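Cell wall surface anchor family protein (Streptococcus pneumoniae, PDB 4OQ1) is an ancillary pilin of the pneumococcal pilus that helps to fix the pilus, probably to the cell wall, and carries CnaB-type domains. Local coordinates at residues L52-Y63 / N105-I113. The protein carries 3 engineered substitutions. Numbering follows the deposited sequence.
Sequences LQVWKLDDSYSY and NGLYYVRSI
Trp-55 and Tyr-109 form an antiparallel hydrogen-bonded pair. Trp-55 N gives its hydrogen to Tyr-109 O (3.0 Å), and Tyr-109 N returns one to Trp-55 O (2.8 Å). Leu-57 N continues the register with a nearly straight bond to Leu-107 O (2.8 Å, 171° at the hydrogen).

Beyond these direct bonds, water takes over at both ends. One water accepts from Lys-56 NZ and Leu-107 N and donates to Leu-57 O (2.6 Å). At the other end the chain turns at Arg-111, and two waters fill in. The first links Gln-53 O to Arg-111 N; the second accepts from Gln-53 N and donates to Ser-112 O (2.7 Å).

The Trp-55 and Tyr-109 side chains run side by side, their planes 45° apart. Arg-111 lays its aliphatic carbons by the indole, and its NH1 bonds Tyr-109 OH; NH2 goes to His-74 O. Across the sheet, Lys-56 CG lies anti to the backbone N (chi1 -178°). Its CB and CG rest against CE1 of Tyr-108, whose hydroxyl bonds Pro-104 O. The chain then bends at chi4, and NZ meets its water. Leu-107 CD1 meets Tyr-63 CD1 at 3.6 Å.

This is the pairing of two inner antiparallel strands, 50-56 and 106-110, inside the large mixed sheet of the N-terminal part. Strand 85-93 flanks the first and strand 120-129 the second, both through backbone bonds. Helix 66-73 packs on Leu-57, Tyr-61 and Tyr-109.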
ATOM      1  N   LEU A  52      30.403  -3.368  14.257  1.00 24.81           N
ATOM      2  CA  LEU A  52      30.659  -4.360  13.175  1.00 19.01           C
ATOM      3  C   LEU A  52      31.320  -5.614  13.734  1.00 21.48           C
ATOM      4  O   LEU A  52      32.402  -5.555  14.285  1.00 23.85           O
ATOM      5  CB  LEU A  52      31.490  -3.722  12.114  1.00 18.54           C
ATOM      6  CG  LEU A  52      31.664  -4.645  10.908  1.00 16.77           C
ATOM      7  CD1 LEU A  52      30.400  -4.719   9.992  1.00 18.55           C
ATOM      8  CD2 LEU A  52      32.873  -4.203  10.149  1.00 18.46           C
ATOM      9  N   GLN A  53      30.628  -6.740  13.713  1.00 22.21           N
ATOM     10  CA  GLN A  53      31.185  -7.988  14.136  1.00 22.48           C
ATOM     11  C   GLN A  53      32.126  -8.537  13.062  1.00 22.92           C
ATOM     12  O   GLN A  53      31.742  -8.558  11.844  1.00 19.92           O
ATOM     13  CB  GLN A  53      30.081  -9.035  14.333  1.00 25.49           C
ATOM     14  CG  GLN A  53      29.055  -8.642  15.399  1.00 30.82           C
ATOM     15  CD  GLN A  53      29.685  -8.441  16.758  1.00 30.30           C
ATOM     16  OE1 GLN A  53      30.572  -9.181  17.196  1.00 32.17           O
ATOM     17  NE2 GLN A  53      29.262  -7.404  17.401  1.00 36.04           N
ATOM     18  N   VAL A  54      33.322  -8.957  13.476  1.00 19.33           N
ATOM     19  CA  VAL A  54      34.291  -9.554  12.574  1.00 22.00           C
ATOM     20  C   VAL A  54      34.996 -10.802  13.155  1.00 23.31           C
ATOM     21  O   VAL A  54      34.997 -11.058  14.377  1.00 20.71           O
ATOM     22  CB  VAL A  54      35.356  -8.536  12.102  1.00 22.64           C
ATOM     23  CG1 VAL A  54      34.751  -7.283  11.550  1.00 21.81           C
ATOM     24  CG2 VAL A  54      36.356  -8.204  13.221  1.00 25.63           C
ATOM     25  N   TRP A  55      35.623 -11.559  12.284  1.00 16.73           N
ATOM     26  CA  TRP A  55      36.564 -12.543  12.690  1.00 17.28           C
ATOM     27  C   TRP A  55      37.878 -12.166  12.140  1.00 20.49           C
ATOM     28  O   TRP A  55      37.994 -11.980  10.923  1.00 18.98           O
ATOM     29  CB  TRP A  55      36.178 -13.884  12.106  1.00 18.87           C
ATOM     30  CG  TRP A  55      34.930 -14.510  12.674  1.00 19.53           C
ATOM     31  CD1 TRP A  55      34.873 -15.493  13.648  1.00 20.40           C
ATOM     32  CD2 TRP A  55      33.600 -14.196  12.365  1.00 19.74           C
ATOM     33  NE1 TRP A  55      33.595 -15.821  13.934  1.00 18.44           N
ATOM     34  CE2 TRP A  55      32.767 -15.034  13.201  1.00 20.56           C
ATOM     35  CE3 TRP A  55      33.003 -13.274  11.533  1.00 19.09           C
ATOM     36  CZ2 TRP A  55      31.406 -15.014  13.122  1.00 19.86           C
ATOM     37  CZ3 TRP A  55      31.622 -13.220  11.448  1.00 19.88           C
ATOM     38  CH2 TRP A  55      30.836 -14.092  12.252  1.00 20.14           C
ATOM     39  N   LYS A  56      38.905 -12.182  12.959  1.00 19.77           N
ATOM     40  CA  LYS A  56      40.280 -11.872  12.494  1.00 21.88           C
ATOM     41  C   LYS A  56      40.989 -13.174  12.172  1.00 21.89           C
ATOM     42  O   LYS A  56      41.059 -14.095  13.022  1.00 22.22           O
ATOM     43  CB  LYS A  56      41.031 -11.106  13.604  1.00 23.15           C
ATOM     44  CG  LYS A  56      42.481 -10.673  13.232  1.00 25.65           C
ATOM     45  CD  LYS A  56      43.243 -10.000  14.423  1.00 27.08           C
ATOM     46  CE  LYS A  56      44.557  -9.392  13.962  1.00 28.67           C
ATOM     47  NZ  LYS A  56      45.465 -10.322  13.239  1.00 29.88           N
ATOM     48  N   LEU A  57      41.399 -13.309  10.922  1.00 19.43           N
ATOM     49  CA  LEU A  57      41.922 -14.565  10.421  1.00 19.43           C
ATOM     50  C   LEU A  57      43.396 -14.733  10.828  1.00 22.35           C
ATOM     51  O   LEU A  57      44.066 -13.783  10.972  1.00 22.22           O
ATOM     52  CB  LEU A  57      41.773 -14.709   8.879  1.00 18.59           C
ATOM     53  CG  LEU A  57      40.465 -14.462   8.135  1.00 21.44           C
ATOM     54  CD1 LEU A  57      40.488 -14.796   6.609  1.00 21.62           C
ATOM     55  CD2 LEU A  57      39.383 -15.265   8.727  1.00 23.73           C
ATOM     56  N   ASP A  58      43.823 -15.982  11.067  1.00 27.11           N
ATOM     57  CA  ASP A  58      45.213 -16.329  11.363  1.00 28.82           C
ATOM     58  C   ASP A  58      46.063 -16.267  10.119  1.00 29.45           C
ATOM     59  O   ASP A  58      45.575 -16.177   9.036  1.00 27.54           O
ATOM     60  CB  ASP A  58      45.295 -17.730  11.970  1.00 32.19           C
ATOM     61  CG  ASP A  58      44.867 -18.859  11.004  1.00 33.21           C
ATOM     62  OD1 ASP A  58      45.356 -18.952   9.874  1.00 36.81           O
ATOM     63  OD2 ASP A  58      44.032 -19.721  11.365  1.00 38.36           O
ATOM     64  N   ASP A  59      47.356 -16.410  10.277  1.00 34.65           N
ATOM     65  CA  ASP A  59      48.287 -16.280   9.157  1.00 37.01           C
ATOM     66  C   ASP A  59      48.234 -17.340   8.102  1.00 31.10           C
ATOM     67  O   ASP A  59      48.748 -17.170   7.025  1.00 32.80           O
ATOM     68  CB  ASP A  59      49.684 -16.222   9.700  1.00 48.15           C
ATOM     69  CG  ASP A  59      49.869 -15.066  10.610  1.00 52.89           C
ATOM     70  OD1 ASP A  59      49.220 -14.008  10.373  1.00 54.27           O
ATOM     71  OD2 ASP A  59      50.639 -15.261  11.558  1.00 53.16           O
ATOM     72  N   SER A  60      47.611 -18.461   8.365  1.00 31.63           N
ATOM     73  CA  SER A  60      47.407 -19.378   7.227  1.00 35.25           C
ATOM     74  C   SER A  60      46.498 -18.823   6.105  1.00 41.83           C
ATOM     75  O   SER A  60      46.340 -19.487   5.041  1.00 36.37           O
ATOM     76  CB  SER A  60      46.832 -20.684   7.711  1.00 37.05           C
ATOM     77  OG  SER A  60      45.497 -20.481   8.108  1.00 46.92           O
ATOM     78  N   TYR A  61      45.928 -17.615   6.302  1.00 38.46           N
ATOM     79  CA  TYR A  61      45.064 -17.017   5.271  1.00 31.76           C
ATOM     80  C   TYR A  61      45.690 -15.845   4.612  1.00 24.20           C
ATOM     81  O   TYR A  61      46.314 -15.023   5.235  1.00 25.51           O
ATOM     82  CB  TYR A  61      43.715 -16.630   5.871  1.00 28.23           C
ATOM     83  CG  TYR A  61      42.893 -17.867   6.281  1.00 26.90           C
ATOM     84  CD1 TYR A  61      41.843 -18.305   5.496  1.00 30.16           C
ATOM     85  CD2 TYR A  61      43.091 -18.502   7.498  1.00 29.89           C
ATOM     86  CE1 TYR A  61      41.049 -19.410   5.870  1.00 31.98           C
ATOM     87  CE2 TYR A  61      42.346 -19.641   7.857  1.00 27.16           C
ATOM     88  CZ  TYR A  61      41.324 -20.076   7.048  1.00 31.81           C
ATOM     89  OH  TYR A  61      40.499 -21.170   7.352  1.00 34.51           O
ATOM     90  N   SER A  62      45.524 -15.832   3.307  1.00 25.27           N
ATOM     91  CA  SER A  62      45.964 -14.763   2.476  1.00 21.53           C
ATOM     92  C   SER A  62      44.794 -13.981   1.788  1.00 19.18           C
ATOM     93  O   SER A  62      43.939 -14.561   1.201  1.00 21.35           O
ATOM     94  CB  SER A  62      46.874 -15.341   1.408  1.00 25.73           C
ATOM     95  OG  SER A  62      47.215 -14.267   0.548  1.00 24.35           O
ATOM     96  N   TYR A  63      44.890 -12.659   1.729  1.00 20.38           N
ATOM     97  CA  TYR A  63      43.955 -11.776   1.017  1.00 21.77           C
ATOM     98  C   TYR A  63      43.990 -12.092  -0.471  1.00 23.48           C
ATOM     99  O   TYR A  63      43.003 -11.887  -1.141  1.00 21.44           O
ATOM    100  CB  TYR A  63      44.284 -10.284   1.233  1.00 21.30           C
ATOM    101  CG  TYR A  63      43.222  -9.335   0.706  1.00 24.87           C
ATOM    102  CD1 TYR A  63      41.949  -9.270   1.314  1.00 25.98           C
ATOM    103  CD2 TYR A  63      43.515  -8.444  -0.340  1.00 27.28           C
ATOM    104  CE1 TYR A  63      40.971  -8.433   0.850  1.00 27.79           C
ATOM    105  CE2 TYR A  63      42.519  -7.585  -0.837  1.00 26.83           C
ATOM    106  CZ  TYR A  63      41.292  -7.552  -0.218  1.00 27.34           C
ATOM    107  OH  TYR A  63      40.298  -6.728  -0.689  1.00 25.99           O
ATOM    108  N   ASN A 105      45.888  -3.632  12.498  1.00 29.27           N
ATOM    109  CA  ASN A 105      46.289  -4.358  11.308  1.00 26.86           C
ATOM    110  C   ASN A 105      45.740  -5.824  11.346  1.00 25.13           C
ATOM    111  O   ASN A 105      45.675  -6.409  12.416  1.00 23.26           O
ATOM    112  CB  ASN A 105      47.788  -4.468  11.291  1.00 32.55           C
ATOM    113  CG  ASN A 105      48.408  -3.279  10.682  1.00 33.10           C
ATOM    114  OD1 ASN A 105      47.755  -2.260  10.502  1.00 34.08           O
ATOM    115  ND2 ASN A 105      49.628  -3.419  10.286  1.00 39.46           N
ATOM    116  N   GLY A 106      45.366  -6.375  10.193  1.00 23.91           N
ATOM    117  CA  GLY A 106      44.858  -7.739  10.158  1.00 22.43           C
ATOM    118  C   GLY A 106      44.003  -8.054   8.943  1.00 21.44           C
ATOM    119  O   GLY A 106      43.705  -7.189   8.126  1.00 21.16           O
ATOM    120  N   LEU A 107      43.617  -9.333   8.793  1.00 22.53           N
ATOM    121  CA  LEU A 107      42.797  -9.755   7.686  1.00 21.71           C
ATOM    122  C   LEU A 107      41.499 -10.246   8.340  1.00 19.47           C
ATOM    123  O   LEU A 107      41.522 -11.038   9.226  1.00 17.89           O
ATOM    124  CB  LEU A 107      43.486 -10.850   6.909  1.00 24.51           C
ATOM    125  CG  LEU A 107      42.708 -11.522   5.783  1.00 25.62           C
ATOM    126  CD1 LEU A 107      42.314 -10.549   4.704  1.00 30.24           C
ATOM    127  CD2 LEU A 107      43.514 -12.676   5.206  1.00 29.76           C
ATOM    128  N   TYR A 108      40.407  -9.639   7.939  1.00 20.83           N
ATOM    129  CA  TYR A 108      39.160  -9.687   8.684  1.00 19.59           C
ATOM    130  C   TYR A 108      38.032 -10.232   7.799  1.00 17.65           C
ATOM    131  O   TYR A 108      37.988  -9.949   6.640  1.00 16.01           O
ATOM    132  CB  TYR A 108      38.849  -8.340   9.144  1.00 20.32           C
ATOM    133  CG  TYR A 108      39.783  -7.805  10.182  1.00 20.19           C
ATOM    134  CD1 TYR A 108      39.652  -8.123  11.508  1.00 18.49           C
ATOM    135  CD2 TYR A 108      40.708  -6.798   9.817  1.00 19.97           C
ATOM    136  CE1 TYR A 108      40.506  -7.586  12.467  1.00 20.48           C
ATOM    137  CE2 TYR A 108      41.545  -6.208  10.756  1.00 20.66           C
ATOM    138  CZ  TYR A 108      41.459  -6.610  12.080  1.00 23.02           C
ATOM    139  OH  TYR A 108      42.275  -6.027  12.995  1.00 22.87           O
ATOM    140  N   TYR A 109      37.179 -11.112   8.350  1.00 15.63           N
ATOM    141  CA  TYR A 109      36.040 -11.615   7.636  1.00 14.23           C
ATOM    142  C   TYR A 109      34.789 -11.001   8.256  1.00 16.32           C
ATOM    143  O   TYR A 109      34.658 -10.942   9.497  1.00 14.91           O
ATOM    144  CB  TYR A 109      35.974 -13.160   7.857  1.00 16.38           C
ATOM    145  CG  TYR A 109      34.775 -13.839   7.349  1.00 16.18           C
ATOM    146  CD1 TYR A 109      34.421 -13.775   5.992  1.00 17.49           C
ATOM    147  CD2 TYR A 109      34.063 -14.705   8.157  1.00 16.44           C
ATOM    148  CE1 TYR A 109      33.275 -14.451   5.510  1.00 15.78           C
ATOM    149  CE2 TYR A 109      32.925 -15.336   7.707  1.00 19.06           C
ATOM    150  CZ  TYR A 109      32.552 -15.282   6.369  1.00 19.42           C
ATOM    151  OH  TYR A 109      31.481 -15.989   5.842  1.00 20.89           O
ATOM    152  N   VAL A 110      33.856 -10.589   7.403  1.00 14.96           N
ATOM    153  CA  VAL A 110      32.534  -9.994   7.820  1.00 15.22           C
ATOM    154  C   VAL A 110      31.419 -10.851   7.206  1.00 16.02           C
ATOM    155  O   VAL A 110      31.552 -11.339   6.078  1.00 16.43           O
ATOM    156  CB  VAL A 110      32.389  -8.565   7.307  1.00 15.30           C
ATOM    157  CG1 VAL A 110      31.033  -7.925   7.616  1.00 17.56           C
ATOM    158  CG2 VAL A 110      33.536  -7.724   7.832  1.00 17.22           C
ATOM    159  N   ARG A 111      30.402 -11.107   8.004  1.00 15.49           N
ATOM    160  CA  ARG A 111      29.188 -11.756   7.573  1.00 15.64           C
ATOM    161  C   ARG A 111      27.932 -10.894   7.539  1.00 15.95           C
ATOM    162  O   ARG A 111      26.977 -11.195   6.811  1.00 17.53           O
ATOM    163  CB  ARG A 111      28.932 -12.908   8.508  1.00 19.26           C
ATOM    164  CG  ARG A 111      29.533 -14.207   7.973  1.00 23.32           C
ATOM    165  CD  ARG A 111      29.178 -15.448   8.781  1.00 24.10           C
ATOM    166  NE  ARG A 111      27.986 -16.114   8.281  1.00 22.80           N
ATOM    167  CZ  ARG A 111      27.982 -16.980   7.283  1.00 26.00           C
ATOM    168  NH1 ARG A 111      29.116 -17.268   6.656  1.00 21.53           N
ATOM    169  NH2 ARG A 111      26.857 -17.591   6.939  1.00 29.33           N
ATOM    170  N   SER A 112      27.908  -9.844   8.348  1.00 18.08           N
ATOM    171  CA  SER A 112      26.809  -8.914   8.448  1.00 19.58           C
ATOM    172  C   SER A 112      27.300  -7.498   8.715  1.00 21.56           C
ATOM    173  O   SER A 112      28.136  -7.316   9.592  1.00 21.72           O
ATOM    174  CB  SER A 112      26.011  -9.317   9.732  1.00 21.33           C
ATOM    175  OG  SER A 112      24.832  -8.549   9.865  1.00 26.93           O
ATOM    176  N   ILE A 113      26.785  -6.509   7.995  1.00 23.60           N
ATOM    177  CA  ILE A 113      27.046  -5.099   8.279  1.00 20.66           C
ATOM    178  C   ILE A 113      26.017  -4.572   9.300  1.00 23.85           C
ATOM    179  O   ILE A 113      26.403  -3.828  10.180  1.00 22.59           O
ATOM    180  CB  ILE A 113      27.041  -4.300   7.051  1.00 22.06           C
ATOM    181  CG1 ILE A 113      28.193  -4.803   6.201  1.00 18.70           C
ATOM    182  CG2 ILE A 113      27.195  -2.798   7.340  1.00 21.52           C
ATOM    183  CD1 ILE A 113      28.389  -4.145   4.874  1.00 20.62           C
TER
HETATM  184  O   HOH W   1      29.825 -10.042  10.675  1.00 21.04           O
HETATM  185  O   HOH W   2      28.098  -6.902  12.215  1.00 22.26           O
HETATM  186  O   HOH W   3      44.747 -11.260  10.777  1.00 20.41           O